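Local coordinates for peptide-binding protein (PDB 6SQX) that probably acts as a secreted cysteine endopeptidase of the NlpC/P60 type, cleaving the peptidoglycan of potentially competing bacteria, at residues A[230-244]-A[282-294]. Numbering follows the deposited sequence. Where two conformers were deposited one is given.
Sequences RLVTPTVRKQDLPIE and VNSKNLKFTTWPM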
loop_
_atom_site.group_PDB
_atom_site.type_symbol
_atom_site.label_atom_id
_atom_site.label_comp_id
_atom_site.label_asym_id
_atom_site.label_seq_id
_atom_site.Cartn_x
_atom_site.Cartn_y
_atom_site.Cartn_z
ATOM N N ARG A 230 -1.181 25.752 1.282
ATOM C CA ARG A 230 -2.229 24.819 1.649
ATOM C C ARG A 230 -2.092 23.573 0.778
ATOM O O ARG A 230 -1.766 23.664 -0.407
ATOM C CB ARG A 230 -3.556 25.498 1.358
ATOM C CG ARG A 230 -4.781 24.738 1.667
ATOM C CD ARG A 230 -5.973 25.754 1.693
ATOM N NE ARG A 230 -6.051 26.548 0.454
ATOM C CZ ARG A 230 -5.775 27.849 0.305
ATOM N NH1 ARG A 230 -5.842 28.384 -0.908
ATOM N NH2 ARG A 230 -5.471 28.635 1.327
ATOM N N LEU A 231 -2.303 22.400 1.371
ATOM C CA LEU A 231 -2.251 21.136 0.652
ATOM C C LEU A 231 -3.653 20.545 0.516
ATOM O O LEU A 231 -4.515 20.718 1.400
ATOM C CB LEU A 231 -1.348 20.139 1.395
ATOM C CG LEU A 231 0.111 20.581 1.519
ATOM C CD1 LEU A 231 0.877 19.588 2.414
ATOM C CD2 LEU A 231 0.796 20.670 0.142
ATOM N N VAL A 232 -3.872 19.844 -0.603
ATOM C CA VAL A 232 -5.149 19.212 -0.866
ATOM C C VAL A 232 -4.908 17.756 -1.233
ATOM O O VAL A 232 -3.798 17.338 -1.578
ATOM C CB VAL A 232 -5.976 19.911 -1.979
ATOM C CG1 VAL A 232 -6.402 21.313 -1.559
ATOM C CG2 VAL A 232 -5.205 19.911 -3.312
ATOM N N THR A 233 -5.989 16.983 -1.224
ATOM C CA THR A 233 -5.914 15.567 -1.534
ATOM C C THR A 233 -7.195 15.195 -2.273
ATOM O O THR A 233 -8.257 15.778 -1.995
ATOM C CB THR A 233 -5.700 14.734 -0.241
ATOM O OG1 THR A 233 -5.304 13.395 -0.551
ATOM C CG2 THR A 233 -6.942 14.767 0.688
ATOM N N PRO A 234 -7.130 14.269 -3.226
ATOM C CA PRO A 234 -8.340 13.997 -4.027
ATOM C C PRO A 234 -9.408 13.315 -3.196
ATOM O O PRO A 234 -9.121 12.548 -2.272
ATOM C CB PRO A 234 -7.843 13.043 -5.112
ATOM C CG PRO A 234 -6.317 13.366 -5.273
ATOM C CD PRO A 234 -5.914 13.638 -3.798
ATOM N N THR A 235 -10.658 13.510 -3.609
ATOM C CA THR A 235 -11.788 12.896 -2.913
ATOM C C THR A 235 -12.392 11.713 -3.659
ATOM O O THR A 235 -13.370 11.134 -3.161
ATOM C CB THR A 235 -12.866 13.936 -2.596
ATOM O OG1 THR A 235 -13.256 14.545 -3.820
ATOM C CG2 THR A 235 -12.292 15.012 -1.662
ATOM N N VAL A 236 -11.843 11.336 -4.824
ATOM C CA VAL A 236 -12.237 10.141 -5.567
ATOM C C VAL A 236 -10.961 9.402 -5.969
ATOM O O VAL A 236 -9.856 9.961 -5.917
ATOM C CB VAL A 236 -13.076 10.477 -6.828
ATOM C CG1 VAL A 236 -14.411 11.186 -6.452
ATOM C CG2 VAL A 236 -12.264 11.316 -7.843
ATOM N N ARG A 237 -11.108 8.129 -6.364
ATOM C CA ARG A 237 -9.913 7.303 -6.566
ATOM C C ARG A 237 -9.084 7.805 -7.746
ATOM O O ARG A 237 -7.864 7.971 -7.636
ATOM C CB ARG A 237 -10.250 5.809 -6.693
ATOM C CG ARG A 237 -8.964 4.960 -6.814
ATOM C CD ARG A 237 -9.167 3.489 -6.564
ATOM N NE ARG A 237 -9.928 2.777 -7.592
ATOM C CZ ARG A 237 -9.402 1.993 -8.545
ATOM N NH1 ARG A 237 -10.203 1.317 -9.370
ATOM N NH2 ARG A 237 -8.090 1.865 -8.704
ATOM N N LYS A 238 -9.710 7.996 -8.913
ATOM C CA LYS A 238 -9.001 8.435 -10.110
ATOM C C LYS A 238 -9.770 9.550 -10.783
ATOM O O LYS A 238 -10.998 9.510 -10.828
ATOM C CB LYS A 238 -8.898 7.328 -11.154
ATOM C CG LYS A 238 -7.937 6.155 -10.721
ATOM C CD LYS A 238 -8.008 5.062 -11.722
ATOM C CE LYS A 238 -7.227 3.850 -11.295
ATOM N NZ LYS A 238 -5.763 3.982 -11.634
ATOM N N GLN A 239 -9.050 10.520 -11.344
ATOM C CA GLN A 239 -9.714 11.526 -12.162
ATOM C C GLN A 239 -8.700 12.040 -13.178
ATOM O O GLN A 239 -7.489 11.926 -12.981
ATOM C CB GLN A 239 -10.285 12.640 -11.295
ATOM C CG GLN A 239 -9.253 13.424 -10.602
ATOM C CD GLN A 239 -9.918 14.277 -9.491
ATOM O OE1 GLN A 239 -10.619 15.245 -9.778
ATOM N NE2 GLN A 239 -9.717 13.899 -8.224
ATOM N N ASP A 240 -9.200 12.582 -14.296
ATOM C CA ASP A 240 -8.339 13.060 -15.375
ATOM C C ASP A 240 -7.998 14.537 -15.186
ATOM O O ASP A 240 -8.887 15.360 -14.929
ATOM C CB ASP A 240 -9.086 12.899 -16.695
ATOM C CG ASP A 240 -9.399 11.457 -16.986
ATOM O OD1 ASP A 240 -8.508 10.621 -16.746
ATOM O OD2 ASP A 240 -10.546 11.120 -17.430
ATOM N N LEU A 241 -6.713 14.892 -15.354
ATOM C CA LEU A 241 -6.332 16.304 -15.301
ATOM C C LEU A 241 -6.550 16.941 -16.677
ATOM O O LEU A 241 -6.513 16.237 -17.691
ATOM C CB LEU A 241 -4.882 16.450 -14.849
ATOM C CG LEU A 241 -4.710 15.985 -13.408
ATOM C CD1 LEU A 241 -3.264 16.142 -12.938
ATOM C CD2 LEU A 241 -5.639 16.705 -12.425
ATOM N N PRO A 242 -6.872 18.245 -16.735
ATOM C CA PRO A 242 -7.176 18.882 -18.023
ATOM C C PRO A 242 -6.030 18.728 -18.997
ATOM O O PRO A 242 -4.852 18.786 -18.617
ATOM C CB PRO A 242 -7.354 20.353 -17.655
ATOM C CG PRO A 242 -7.762 20.355 -16.288
ATOM C CD PRO A 242 -7.181 19.132 -15.611
ATOM N N ILE A 243 -6.394 18.524 -20.258
ATOM C CA ILE A 243 -5.432 18.505 -21.353
ATOM C C ILE A 243 -5.423 19.899 -21.969
ATOM O O ILE A 243 -6.405 20.333 -22.585
ATOM C CB ILE A 243 -5.750 17.415 -22.383
ATOM C CG1 ILE A 243 -5.899 16.057 -21.685
ATOM C CG2 ILE A 243 -4.629 17.319 -23.402
ATOM C CD1 ILE A 243 -6.444 14.969 -22.586
ATOM N N GLU A 244 -4.307 20.601 -21.783
ATOM C CA GLU A 244 -4.141 21.940 -22.320
ATOM C C GLU A 244 -3.724 21.870 -23.785
ATOM O O GLU A 244 -3.521 20.790 -24.353
ATOM C CB GLU A 244 -3.158 22.736 -21.464
ATOM C CG GLU A 244 -3.635 22.892 -20.031
ATOM C CD GLU A 244 -4.981 23.593 -19.937
ATOM O OE1 GLU A 244 -5.299 24.422 -20.824
ATOM O OE2 GLU A 244 -5.728 23.322 -18.975
ATOM N N VAL A 282 -2.744 23.855 -12.482
ATOM C CA VAL A 282 -3.696 23.091 -13.284
ATOM C C VAL A 282 -5.047 23.792 -13.263
ATOM O O VAL A 282 -5.505 24.239 -12.211
ATOM C CB VAL A 282 -3.826 21.669 -12.696
ATOM C CG1 VAL A 282 -4.764 20.803 -13.527
ATOM C CG2 VAL A 282 -2.455 21.002 -12.568
ATOM N N ASN A 283 -5.700 23.885 -14.416
ATOM C CA ASN A 283 -7.093 24.360 -14.419
ATOM C C ASN A 283 -7.961 23.360 -13.656
ATOM O O ASN A 283 -8.084 22.199 -14.057
ATOM C CB ASN A 283 -7.586 24.529 -15.851
ATOM C CG ASN A 283 -7.075 25.829 -16.494
ATOM O OD1 ASN A 283 -6.960 26.867 -15.826
ATOM N ND2 ASN A 283 -6.753 25.769 -17.787
ATOM N N SER A 284 -8.536 23.784 -12.532
ATOM C CA SER A 284 -9.097 22.856 -11.557
ATOM C C SER A 284 -10.616 22.919 -11.445
ATOM O O SER A 284 -11.177 22.324 -10.514
ATOM C CB SER A 284 -8.450 23.083 -10.190
ATOM O OG SER A 284 -7.037 22.917 -10.286
ATOM N N LYS A 285 -11.296 23.625 -12.361
ATOM C CA LYS A 285 -12.739 23.816 -12.224
ATOM C C LYS A 285 -13.495 22.504 -11.980
ATOM O O LYS A 285 -14.402 22.450 -11.138
ATOM C CB LYS A 285 -13.299 24.581 -13.429
ATOM C CG LYS A 285 -13.207 23.839 -14.764
ATOM C CD LYS A 285 -11.835 23.989 -15.420
ATOM C CE LYS A 285 -11.687 23.063 -16.625
ATOM N NZ LYS A 285 -10.348 23.192 -17.277
ATOM N N ASN A 286 -13.131 21.431 -12.681
ATOM C CA ASN A 286 -13.882 20.184 -12.591
ATOM C C ASN A 286 -13.226 19.138 -11.704
ATOM O O ASN A 286 -13.639 17.976 -11.738
ATOM C CB ASN A 286 -14.099 19.591 -13.981
ATOM C CG ASN A 286 -14.931 20.479 -14.861
ATOM O OD1 ASN A 286 -16.038 20.885 -14.482
ATOM N ND2 ASN A 286 -14.402 20.808 -16.041
ATOM N N LEU A 287 -12.219 19.514 -10.924
ATOM C CA LEU A 287 -11.477 18.531 -10.147
ATOM C C LEU A 287 -12.121 18.325 -8.779
ATOM O O LEU A 287 -12.803 19.209 -8.251
ATOM C CB LEU A 287 -10.011 18.940 -9.982
ATOM C CG LEU A 287 -9.237 19.029 -11.293
ATOM C CD1 LEU A 287 -7.765 19.359 -11.017
ATOM C CD2 LEU A 287 -9.381 17.760 -12.162
ATOM N N LYS A 288 -11.886 17.138 -8.203
ATOM C CA LYS A 288 -12.507 16.720 -6.943
ATOM C C LYS A 288 -11.401 16.519 -5.899
ATOM O O LYS A 288 -10.670 15.510 -5.916
ATOM C CB LYS A 288 -13.325 15.449 -7.115
ATOM C CG LYS A 288 -14.432 15.514 -8.210
ATOM C CD LYS A 288 -14.010 14.486 -9.312
ATOM C CE LYS A 288 -15.032 14.157 -10.399
ATOM N NZ LYS A 288 -14.406 13.257 -11.459
ATOM N N PHE A 289 -11.274 17.490 -4.997
ATOM C CA PHE A 289 -10.259 17.431 -3.957
ATOM C C PHE A 289 -10.730 18.242 -2.767
ATOM O O PHE A 289 -11.716 18.984 -2.850
ATOM C CB PHE A 289 -8.851 17.872 -4.435
ATOM C CG PHE A 289 -8.777 19.266 -5.028
ATOM C CD1 PHE A 289 -8.795 20.397 -4.212
ATOM C CD2 PHE A 289 -8.638 19.433 -6.402
ATOM C CE1 PHE A 289 -8.713 21.692 -4.767
ATOM C CE2 PHE A 289 -8.552 20.705 -6.970
ATOM C CZ PHE A 289 -8.574 21.840 -6.153
ATOM N N THR A 290 -10.015 18.094 -1.656
ATOM C CA THR A 290 -10.357 18.791 -0.429
ATOM C C THR A 290 -9.086 19.092 0.358
ATOM O O THR A 290 -8.066 18.435 0.179
ATOM C CB THR A 290 -11.370 17.990 0.410
ATOM O OG1 THR A 290 -11.997 18.846 1.376
ATOM C CG2 THR A 290 -10.672 16.879 1.134
ATOM N N THR A 291 -9.169 20.081 1.246
ATOM C CA THR A 291 -7.999 20.416 2.051
ATOM C C THR A 291 -7.531 19.204 2.845
ATOM O O THR A 291 -8.332 18.488 3.456
ATOM C CB THR A 291 -8.314 21.582 3.003
ATOM O OG1 THR A 291 -8.665 22.748 2.242
ATOM C CG2 THR A 291 -7.110 21.902 3.908
ATOM N N TRP A 292 -6.224 18.978 2.836
ATOM C CA TRP A 292 -5.594 17.856 3.510
ATOM C C TRP A 292 -4.991 18.339 4.829
ATOM O O TRP A 292 -4.492 19.464 4.895
ATOM C CB TRP A 292 -4.492 17.303 2.600
ATOM C CG TRP A 292 -3.762 16.152 3.202
ATOM C CD1 TRP A 292 -4.055 14.826 3.054
ATOM C CD2 TRP A 292 -2.600 16.222 4.035
ATOM N NE1 TRP A 292 -3.173 14.062 3.788
ATOM C CE2 TRP A 292 -2.269 14.904 4.394
ATOM C CE3 TRP A 292 -1.835 17.279 4.539
ATOM C CZ2 TRP A 292 -1.162 14.605 5.202
ATOM C CZ3 TRP A 292 -0.766 16.985 5.379
ATOM C CH2 TRP A 292 -0.438 15.658 5.694
ATOM N N PRO A 293 -5.017 17.543 5.920
ATOM C CA PRO A 293 -5.668 16.226 5.985
ATOM C C PRO A 293 -7.181 16.309 6.025
ATOM O O PRO A 293 -7.756 17.244 6.597
ATOM C CB PRO A 293 -5.184 15.654 7.318
ATOM C CG PRO A 293 -4.000 16.489 7.707
ATOM C CD PRO A 293 -4.279 17.842 7.173
ATOM N N MET A 294 -7.820 15.315 5.412
ATOM C CA MET A 294 -9.267 15.254 5.467
ATOM C C MET A 294 -9.703 15.018 6.917
ATOM O O MET A 294 -9.045 14.297 7.673
ATOM C CB MET A 294 -9.720 14.095 4.587
ATOM C CG MET A 294 -11.198 13.835 4.570
ATOM S SD MET A 294 -11.682 12.543 3.375
ATOM C CE MET A 294 -11.312 13.327 1.823
HETATM O O HOH W 1 -3.172 21.926 4.114
HETATM O O HOH W 2 -13.416 10.597 -11.517
HETATM O O HOH W 3 -12.600 15.260 -11.850
HETATM O O HOH W 4 -4.267 22.690 -16.757
#
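Thr233 and Thr290 pair strands 230-234 and 289-291 antiparallel at one margin of a five-stranded antiparallel sheet with strand order 4-3-2-1-5, an arrangement consistent with a small SH3-like barrel. In this sheet 230-234 is the first strand in sequence and 289-291 the last, and 289-291 forms one of its two edges.

Backbone bonds hold the pair together. Thr233 and Thr290 form the hydrogen-bonded pair: Thr233 N to Thr290 O and Thr290 N to Thr233 O are both 2.9 Å. Trp292 N adds a nearly straight bond to Leu231 O (2.8 Å, 177°).

Beyond strand 230-234, the side-chain amide of Gln239 grips the backbone of Lys288 twice. Lys288 N meets a lone pair of Gln239 OE1 at 2.8 Å, and Gln239 NE2 donates to Lys288 O at 3.0 Å. The two bonds fix the rotation of the amide. Thr235 N also donates to Lys288 O, from the face of the carbonyl plane opposite to Gln239 NE2. A water links Gln239 OE1, Asn286 O and Lys288 NZ.

Apolar contacts flank these bonds. Val232 lies against the Phe289 ring, with CG2 4.2 Å from the ring centroid in an off-centre CH-pi contact. Thr233 CG2 sits at the edge of the Trp292 indole, whose NE1 is hydrogen-bonded to Ser333 O. The Leu241 and Leu287 side chains cross at about a right angle, CD2 of the first meeting CD1 of the second, and Pro242 CD packs on Val282 CG1.

At the far end, Glu244 bends at chi2 (-59°), turning its carboxylate back toward Asn283. Asn283 ND2 donates to Glu244 OE2 at 2.9 Å from above the carboxylate plane, and a water joins the same oxygen to Asn283 N.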